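Local coordinates for protein isocitrate dehydrogenase [NAD] subunit 1, mitochondrial (Saccharomyces cerevisiae, PDB 3BLX) that catalyses, with its partner subunit in an allosteric mitochondrial octamer, the NAD-dependent oxidative decarboxylation of isocitrate to 2-oxoglutarate, and also binds mitochondrial mRNA leaders, at residues S220-A223 / V224-H228. Residues are numbered along the deposited sequence; the frame is centred on the assembly and turned at random.
Sequences SMQA and VAKPH
Lys226 N donates to Gln222 O over 2.8 Å, with the donor tilted 35° from the carbonyl plane. One step back, Ala225 N reaches Met221 O at 3.2 Å, lying in the carbonyl plane although the bond is not straight, with 142° at the hydrogen. Val224 N has weaker holds: a long bond to Ser220 O of 3.3 Å and a still weaker one to Met221 O, so the latter carbonyl takes two N-H groups. Lys226 is where the chain leaves helical angles, and Pro227 comes next. Having no N-H, the proline cannot continue the ladder to Ala223 O; instead CB, CG and CD of its ring all lie beside that oxygen. This is the C-terminal end of helix 216-225, which follows strand 210-215 and leads toward strand 232-235 in the isocitrate/isopropylmalate dehydrogenase fold. Val224 lays its two methyls back along the preceding turn: CG2, set between the backbone N and the carbonyl carbon, lies over Met221 O, while CG1 flanks Ser220 O at 3.9 Å. The same side chain packs on Ile246 of helix 237-251 and on Val229 of the neighbouring subunit 2, whose Tyr126 OH is hydrogen-bonded to Val224 O. An alanine here would strip away both methyls and would probably leave Ile246 and the subunit 2 valine less well packed against the helix. Ala223 and Pro227 also face helix 237-251, meeting Ile246 and Leu250. On the more open side, the aliphatic chain of Lys226 runs aslant the side chain of Gln222.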
ATOM      1  N   SER E 220       5.268 -20.621 -38.049  1.00 35.70           N
ATOM      2  CA  SER E 220       5.171 -19.752 -39.208  1.00 32.53           C
ATOM      3  C   SER E 220       4.843 -20.561 -40.462  1.00 44.76           C
ATOM      4  O   SER E 220       3.890 -20.245 -41.176  1.00 47.02           O
ATOM      5  CB  SER E 220       6.485 -19.009 -39.414  1.00 40.30           C
ATOM      6  OG  SER E 220       6.686 -18.071 -38.374  1.00 59.20           O
ATOM      7  N   MET E 221       5.644 -21.589 -40.726  1.00 42.92           N
ATOM      8  CA  MET E 221       5.441 -22.466 -41.869  1.00 43.51           C
ATOM      9  C   MET E 221       4.049 -23.088 -41.802  1.00 45.13           C
ATOM     10  O   MET E 221       3.280 -23.053 -42.766  1.00 47.89           O
ATOM     11  CB  MET E 221       6.509 -23.561 -41.869  1.00 47.53           C
ATOM     12  CG  MET E 221       6.579 -24.375 -43.141  1.00 48.98           C
ATOM     13  SD  MET E 221       7.723 -25.737 -42.936  1.00 64.00           S
ATOM     14  CE  MET E 221       6.652 -26.944 -42.102  1.00 54.47           C
ATOM     15  N   GLN E 222       3.725 -23.637 -40.647  1.00 32.53           N
ATOM     16  CA  GLN E 222       2.445 -24.295 -40.445  1.00 40.26           C
ATOM     17  C   GLN E 222       1.258 -23.324 -40.614  1.00 46.85           C
ATOM     18  O   GLN E 222       0.171 -23.713 -41.030  1.00 50.41           O
ATOM     19  CB  GLN E 222       2.430 -24.922 -39.049  1.00 40.59           C
ATOM     20  CG  GLN E 222       1.889 -26.325 -38.994  1.00 49.04           C
ATOM     21  CD  GLN E 222       2.696 -27.286 -39.825  1.00 53.87           C
ATOM     22  OE1 GLN E 222       2.137 -28.086 -40.578  1.00 63.73           O
ATOM     23  NE2 GLN E 222       4.021 -27.212 -39.705  1.00 43.71           N
ATOM     24  N   ALA E 223       1.462 -22.056 -40.279  1.00 36.33           N
ATOM     25  CA  ALA E 223       0.363 -21.094 -40.334  1.00 51.45           C
ATOM     26  C   ALA E 223      -0.028 -20.675 -41.760  1.00 53.34           C
ATOM     27  O   ALA E 223      -1.205 -20.388 -42.032  1.00 45.00           O
ATOM     28  CB  ALA E 223       0.680 -19.847 -39.490  1.00 35.00           C
ATOM     29  N   VAL E 224       0.955 -20.596 -42.656  1.00 33.11           N
ATOM     30  CA  VAL E 224       0.670 -20.228 -44.034  1.00 44.42           C
ATOM     31  C   VAL E 224       0.225 -21.430 -44.858  1.00 54.13           C
ATOM     32  O   VAL E 224      -0.480 -21.259 -45.850  1.00 55.74           O
ATOM     33  CB  VAL E 224       1.860 -19.525 -44.729  1.00 41.56           C
ATOM     34  CG1 VAL E 224       2.210 -18.243 -44.008  1.00 41.94           C
ATOM     35  CG2 VAL E 224       3.080 -20.436 -44.812  1.00 33.94           C
ATOM     36  N   ALA E 225       0.622 -22.637 -44.432  1.00 53.44           N
ATOM     37  CA  ALA E 225       0.313 -23.865 -45.173  1.00 48.56           C
ATOM     38  C   ALA E 225      -0.942 -24.593 -44.676  1.00 52.29           C
ATOM     39  O   ALA E 225      -1.741 -25.045 -45.486  1.00 55.84           O
ATOM     40  CB  ALA E 225       1.514 -24.808 -45.192  1.00 43.75           C
ATOM     41  N   LYS E 226      -1.113 -24.715 -43.360  1.00 51.51           N
ATOM     42  CA  LYS E 226      -2.272 -25.427 -42.800  1.00 49.76           C
ATOM     43  C   LYS E 226      -2.793 -24.757 -41.524  1.00 48.95           C
ATOM     44  O   LYS E 226      -2.732 -25.332 -40.434  1.00 53.13           O
ATOM     45  CB  LYS E 226      -1.952 -26.907 -42.526  1.00 49.13           C
ATOM     46  CG  LYS E 226      -1.021 -27.592 -43.544  1.00 57.81           C
ATOM     47  CD  LYS E 226      -0.801 -29.086 -43.202  1.00 84.11           C
ATOM     48  CE  LYS E 226       0.652 -29.545 -43.462  1.00 96.42           C
ATOM     49  NZ  LYS E 226       1.194 -29.162 -44.811  1.00 76.40           N
ATOM     50  N   PRO E 227      -3.333 -23.547 -41.671  1.00 46.30           N
ATOM     51  CA  PRO E 227      -3.839 -22.709 -40.583  1.00 36.41           C
ATOM     52  C   PRO E 227      -4.914 -23.378 -39.750  1.00 46.73           C
ATOM     53  O   PRO E 227      -5.179 -22.903 -38.643  1.00 47.74           O
ATOM     54  CB  PRO E 227      -4.484 -21.540 -41.322  1.00 40.94           C
ATOM     55  CG  PRO E 227      -3.860 -21.511 -42.643  1.00 46.85           C
ATOM     56  CD  PRO E 227      -3.531 -22.921 -42.986  1.00 47.00           C
ATOM     57  N   HIS E 228      -5.545 -24.437 -40.261  1.00 47.23           N
ATOM     58  CA  HIS E 228      -6.741 -24.973 -39.591  1.00 64.32           C
ATOM     59  C   HIS E 228      -6.431 -25.756 -38.315  1.00 58.61           C
ATOM     60  O   HIS E 228      -7.294 -25.932 -37.435  1.00 50.92           O
ATOM     61  CB  HIS E 228      -7.587 -25.819 -40.553  1.00 55.20           C
ATOM     62  CG  HIS E 228      -8.193 -25.024 -41.666  1.00 60.87           C
ATOM     63  ND1 HIS E 228      -7.696 -25.046 -42.950  1.00 60.49           N
ATOM     64  CD2 HIS E 228      -9.247 -24.171 -41.686  1.00 59.55           C
ATOM     65  CE1 HIS E 228      -8.418 -24.244 -43.717  1.00 57.71           C
ATOM     66  NE2 HIS E 228      -9.368 -23.703 -42.976  1.00 56.07           N
TER